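Local structure of serine racemase (Enterococcus faecalis, 4ECL) at residues G283-F288 with C313-A318; R304-V309 with V319-I324. The protein belongs to the alanine racemase-like family, whose two-domain fold joins a TIM-barrel domain to a C-terminal domain rich in beta strands. All coordinates share one frame; numbering follows the deposited sequence.

Interaction 1: residues G283-F288 with C313-A318; sequences GYADGF and CMDQLA
M314, a selenomethionine, sets its backbone over the ring of Y284: the flat ring offers the CA-H a face to rest on, a CH-pi contact with M314 CA 3.5 Å from the ring centroid and 12° off the ring normal. Y284 reaches this place because chi1 of 54° holds CG between its own backbone N and carbonyl carbon, turning the ring so that one face lies against the 313-314 peptide. Farther along, M314 CB lies 3.6 Å from Y284 CZ, and the extended selenomethionine chain passes the small A285, whose CB lies 3.7 Å from M314 CG. Two backbone bonds fix the 3-10 turn to the facing loop: Y284 N gives to C313 O at 2.9 Å, and A285 N to M314 O at 3.0 Å. G283, with no side chain, lies close against this loop, its CA 3.1 Å from C313 O. G283 N is held by D286 OD2 at 3.0 Å, nearly straight, while D286 also pairs with R6 and R367. The side chains of F288 and L317 cross at about a right angle, CD2 to CD2. With N358 and K38 of the second subunit packed on Y284 and M314, this is loop-to-loop packing of the C-terminal domain at the dimer interface of an alanine racemase-type fold.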
loop_
_atom_site.group_PDB
_atom_site.type_symbol
_atom_site.label_atom_id
_atom_site.label_comp_id
_atom_site.label_asym_id
_atom_site.label_seq_id
_atom_site.Cartn_x
_atom_site.Cartn_y
_atom_site.Cartn_z
ATOM N N GLY A 283 -0.155 5.147 -10.284
ATOM C CA GLY A 283 0.722 4.000 -10.419
ATOM C C GLY A 283 0.610 3.022 -9.265
ATOM O O GLY A 283 -0.338 3.085 -8.468
ATOM N N TYR A 284 1.582 2.116 -9.154
ATOM C CA TYR A 284 1.487 1.088 -8.118
ATOM C C TYR A 284 1.690 1.651 -6.709
ATOM O O TYR A 284 1.117 1.145 -5.760
ATOM C CB TYR A 284 2.358 -0.138 -8.417
ATOM C CG TYR A 284 3.828 0.131 -8.686
ATOM C CD1 TYR A 284 4.697 0.474 -7.653
ATOM C CD2 TYR A 284 4.354 -0.010 -9.963
ATOM C CE1 TYR A 284 6.046 0.702 -7.895
ATOM C CE2 TYR A 284 5.704 0.212 -10.217
ATOM C CZ TYR A 284 6.542 0.569 -9.180
ATOM O OH TYR A 284 7.868 0.795 -9.429
ATOM N N ALA A 285 2.449 2.736 -6.574
ATOM C CA ALA A 285 2.578 3.380 -5.264
ATOM C C ALA A 285 1.241 3.914 -4.757
ATOM O O ALA A 285 1.060 4.124 -3.561
ATOM C CB ALA A 285 3.603 4.487 -5.295
ATOM N N ASP A 286 0.296 4.119 -5.664
ATOM C CA ASP A 286 -1.035 4.565 -5.267
ATOM C C ASP A 286 -1.899 3.356 -4.925
ATOM O O ASP A 286 -3.070 3.495 -4.591
ATOM C CB ASP A 286 -1.693 5.397 -6.377
ATOM C CG ASP A 286 -0.939 6.668 -6.678
ATOM O OD1 ASP A 286 -1.040 7.627 -5.877
ATOM O OD2 ASP A 286 -0.261 6.718 -7.729
ATOM N N GLY A 287 -1.316 2.165 -5.011
ATOM C CA GLY A 287 -2.034 0.953 -4.664
ATOM C C GLY A 287 -2.748 0.306 -5.826
ATOM O O GLY A 287 -3.568 -0.587 -5.641
ATOM N N PHE A 288 -2.469 0.759 -7.037
ATOM C CA PHE A 288 -3.006 0.075 -8.202
ATOM C C PHE A 288 -1.955 -0.952 -8.629
ATOM O O PHE A 288 -0.916 -0.594 -9.171
ATOM C CB PHE A 288 -3.336 1.084 -9.308
ATOM C CG PHE A 288 -4.221 0.535 -10.394
ATOM C CD1 PHE A 288 -5.547 0.221 -10.136
ATOM C CD2 PHE A 288 -3.728 0.344 -11.681
ATOM C CE1 PHE A 288 -6.362 -0.284 -11.131
ATOM C CE2 PHE A 288 -4.530 -0.154 -12.685
ATOM C CZ PHE A 288 -5.855 -0.474 -12.409
ATOM N N CYS A 313 3.766 1.928 -13.884
ATOM C CA CYS A 313 4.894 2.511 -13.175
ATOM C C CYS A 313 4.511 2.874 -11.758
ATOM O O CYS A 313 3.399 2.618 -11.317
ATOM C CB CYS A 313 5.441 3.739 -13.916
ATOM S SG CYS A 313 5.986 3.333 -15.578
HETATM N N MSE A 314 5.455 3.461 -11.042
HETATM C CA MSE A 314 5.252 3.784 -9.643
HETATM C C MSE A 314 4.204 4.872 -9.465
HETATM O O MSE A 314 3.404 4.816 -8.528
HETATM C CB MSE A 314 6.580 4.185 -9.006
HETATM C CG MSE A 314 6.475 4.695 -7.596
HETATM SE SE MSE A 314 8.219 4.577 -6.780
HETATM C CE MSE A 314 8.077 5.950 -5.535
ATOM N N ASP A 315 4.191 5.848 -10.371
ATOM C CA ASP A 315 3.241 6.958 -10.257
ATOM C C ASP A 315 2.387 7.245 -11.496
ATOM O O ASP A 315 1.641 8.226 -11.508
ATOM C CB ASP A 315 3.975 8.238 -9.859
ATOM C CG ASP A 315 5.219 7.961 -9.047
ATOM O OD1 ASP A 315 5.088 7.648 -7.838
ATOM O OD2 ASP A 315 6.325 8.056 -9.629
ATOM N N GLN A 316 2.496 6.422 -12.536
ATOM C CA GLN A 316 1.739 6.673 -13.758
ATOM C C GLN A 316 1.576 5.391 -14.539
ATOM O O GLN A 316 2.306 4.426 -14.306
ATOM C CB GLN A 316 2.454 7.707 -14.654
ATOM C CG GLN A 316 3.782 7.199 -15.239
ATOM C CD GLN A 316 4.362 8.105 -16.328
ATOM O OE1 GLN A 316 3.629 8.766 -17.056
ATOM N NE2 GLN A 316 5.684 8.125 -16.441
ATOM N N LEU A 317 0.629 5.399 -15.473
ATOM C CA LEU A 317 0.441 4.300 -16.412
ATOM C C LEU A 317 -0.177 4.815 -17.717
ATOM O O LEU A 317 -0.501 6.001 -17.832
ATOM C CB LEU A 317 -0.407 3.177 -15.795
ATOM C CG LEU A 317 -1.830 3.431 -15.300
ATOM C CD1 LEU A 317 -2.844 3.356 -16.447
ATOM C CD2 LEU A 317 -2.163 2.419 -14.229
ATOM N N ALA A 318 -0.323 3.924 -18.696
ATOM C CA ALA A 318 -0.814 4.304 -20.009
ATOM C C ALA A 318 -1.984 3.428 -20.466
ATOM O O ALA A 318 -1.984 2.213 -20.255
ATOM C CB ALA A 318 0.319 4.238 -21.019
#

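Interaction 2: residues R304-V309 with V319-I324; sequences RQAPIV and VDVTDI
I308 and V319 face each other as an antiparallel non-hydrogen-bonded pair, CA to CA 4.3 Å, and just beyond them D320 N gives a hydrogen bond of 2.9 Å to P307 O. The proline has no N-H to offer, yet its carbonyl still serves the neighbouring strand. I308 and V319 bring their CG1 atoms to 4.0 Å, beta-branched side chains well suited to extended backbone and to a buried sheet face. On V319, CG1 lies anti to the carbonyl carbon (chi1 -64°), which carries it toward I308, whereas CG2 sits by the methyl of A306. This is the beta hairpin of strands 304-309 and 317-320 within the mixed sheet of the C-terminal domain. A306 has a side chain small enough for the close approach of D320 O, 3.3 Å from A306 CB, and the same methyl touches I324 CD1 at 4.0 Å. Past D320 the chain leaves the strand in an Asx turn, in which D320 OD1 accepts from T322 N at 3.1 Å. A type I turn from V321 to I324 overlaps it, closed by I324 N bonding to V321 O, and brings I324 back against strand 304-309. There CD1 of I324 meets R304 CB at 3.8 Å; the arginine contributes its aliphatic base while the residue as a whole is exposed.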
loop_
_atom_site.group_PDB
_atom_site.type_symbol
_atom_site.label_atom_id
_atom_site.label_comp_id
_atom_site.label_asym_id
_atom_site.label_seq_id
_atom_site.Cartn_x
_atom_site.Cartn_y
_atom_site.Cartn_z
ATOM N N ARG A 304 -16.211 3.835 -22.212
ATOM C CA ARG A 304 -15.625 2.788 -23.043
ATOM C C ARG A 304 -14.387 2.176 -22.386
ATOM O O ARG A 304 -13.750 2.792 -21.521
ATOM C CB ARG A 304 -15.267 3.355 -24.418
ATOM C CG ARG A 304 -16.336 4.264 -25.019
ATOM C CD ARG A 304 -17.560 3.478 -25.448
ATOM N NE ARG A 304 -17.249 2.501 -26.490
ATOM C CZ ARG A 304 -18.153 1.711 -27.068
ATOM N NH1 ARG A 304 -19.430 1.783 -26.708
ATOM N NH2 ARG A 304 -17.783 0.849 -28.010
ATOM N N GLN A 305 -14.048 0.956 -22.787
ATOM C CA GLN A 305 -12.907 0.276 -22.186
ATOM C C GLN A 305 -11.598 0.683 -22.852
ATOM O O GLN A 305 -11.477 0.647 -24.079
ATOM C CB GLN A 305 -13.084 -1.235 -22.265
ATOM C CG GLN A 305 -14.331 -1.726 -21.582
ATOM C CD GLN A 305 -14.439 -3.229 -21.625
ATOM O OE1 GLN A 305 -13.545 -3.907 -22.136
ATOM N NE2 GLN A 305 -15.535 -3.765 -21.087
ATOM N N ALA A 306 -10.627 1.079 -22.033
ATOM C CA ALA A 306 -9.304 1.456 -22.523
ATOM C C ALA A 306 -8.282 0.550 -21.864
ATOM O O ALA A 306 -7.994 0.707 -20.673
ATOM C CB ALA A 306 -9.012 2.909 -22.196
ATOM N N PRO A 307 -7.752 -0.420 -22.622
ATOM C CA PRO A 307 -6.819 -1.399 -22.052
ATOM C C PRO A 307 -5.526 -0.730 -21.594
ATOM O O PRO A 307 -5.037 0.196 -22.239
ATOM C CB PRO A 307 -6.529 -2.343 -23.223
ATOM C CG PRO A 307 -7.644 -2.121 -24.195
ATOM C CD PRO A 307 -8.057 -0.697 -24.033
ATOM N N ILE A 308 -4.994 -1.183 -20.469
ATOM C CA ILE A 308 -3.721 -0.682 -19.996
ATOM C C ILE A 308 -2.617 -1.173 -20.928
ATOM O O ILE A 308 -2.567 -2.353 -21.280
ATOM C CB ILE A 308 -3.452 -1.144 -18.567
ATOM C CG1 ILE A 308 -4.583 -0.664 -17.651
ATOM C CG2 ILE A 308 -2.098 -0.632 -18.102
ATOM C CD1 ILE A 308 -4.551 -1.273 -16.267
ATOM N N VAL A 309 -1.745 -0.261 -21.348
ATOM C CA VAL A 309 -0.666 -0.615 -22.263
ATOM C C VAL A 309 0.697 -0.467 -21.581
ATOM O O VAL A 309 0.955 0.519 -20.883
ATOM C CB VAL A 309 -0.737 0.204 -23.570
ATOM C CG1 VAL A 309 -2.064 -0.042 -24.267
ATOM C CG2 VAL A 309 -0.581 1.680 -23.287
ATOM N N VAL A 319 -2.980 4.039 -21.097
ATOM C CA VAL A 319 -4.092 3.267 -21.646
ATOM C C VAL A 319 -4.347 3.597 -23.104
ATOM O O VAL A 319 -3.971 4.667 -23.599
ATOM C CB VAL A 319 -5.387 3.444 -20.845
ATOM C CG1 VAL A 319 -5.221 2.884 -19.423
ATOM C CG2 VAL A 319 -5.789 4.894 -20.813
ATOM N N ASP A 320 -4.994 2.665 -23.790
ATOM C CA ASP A 320 -5.219 2.767 -25.226
ATOM C C ASP A 320 -6.562 3.433 -25.492
ATOM O O ASP A 320 -7.602 2.880 -25.158
ATOM C CB ASP A 320 -5.223 1.356 -25.803
ATOM C CG ASP A 320 -5.083 1.334 -27.300
ATOM O OD1 ASP A 320 -5.316 2.378 -27.947
ATOM O OD2 ASP A 320 -4.741 0.256 -27.827
ATOM N N VAL A 321 -6.549 4.619 -26.086
ATOM C CA VAL A 321 -7.804 5.315 -26.390
ATOM C C VAL A 321 -8.023 5.490 -27.889
ATOM O O VAL A 321 -8.780 6.365 -28.317
ATOM C CB VAL A 321 -7.912 6.672 -25.652
ATOM C CG1 VAL A 321 -8.018 6.440 -24.144
ATOM C CG2 VAL A 321 -6.723 7.559 -25.973
ATOM N N THR A 322 -7.370 4.632 -28.672
ATOM C CA THR A 322 -7.466 4.665 -30.127
ATOM C C THR A 322 -8.919 4.685 -30.624
ATOM O O THR A 322 -9.235 5.338 -31.619
ATOM C CB THR A 322 -6.710 3.477 -30.770
ATOM O OG1 THR A 322 -5.378 3.410 -30.247
ATOM C CG2 THR A 322 -6.640 3.635 -32.291
ATOM N N ASP A 323 -9.804 3.989 -29.916
ATOM C CA ASP A 323 -11.200 3.902 -30.333
ATOM C C ASP A 323 -12.147 4.707 -29.440
ATOM O O ASP A 323 -13.334 4.392 -29.347
ATOM C CB ASP A 323 -11.661 2.440 -30.372
ATOM C CG ASP A 323 -10.737 1.554 -31.187
ATOM O OD1 ASP A 323 -10.019 2.077 -32.059
ATOM O OD2 ASP A 323 -10.726 0.327 -30.952
ATOM N N ILE A 324 -11.628 5.738 -28.777
ATOM C CA ILE A 324 -12.465 6.589 -27.932
ATOM C C ILE A 324 -12.193 8.057 -28.239
ATOM O O ILE A 324 -11.272 8.650 -27.684
ATOM C CB ILE A 324 -12.205 6.354 -26.420
ATOM C CG1 ILE A 324 -12.092 4.858 -26.095
ATOM C CG2 ILE A 324 -13.298 7.022 -25.588
ATOM C CD1 ILE A 324 -11.683 4.563 -24.655
#

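In the fold
Strand 317-320 serves both contacts, whose centres lie about 17 Å apart: interaction 1 uses its beginning and the loop before it, interaction 2 its end and the turn after it. Their segments alternate along the chain, and they join directly where A318 O meets V309 N in a probable hydrogen bond and F288 packs on I308. Both are largely buried, but interaction 2 runs out to exposed R304 and P307 and touches no other chain of the assembly, whereas interaction 1 borders the second subunit. Interaction 1 relies on loop peptides and an aromatic face, interaction 2 mainly on aliphatic hairpin packing; buried D286 pairs with R6 and R367, exposed D323 with R273.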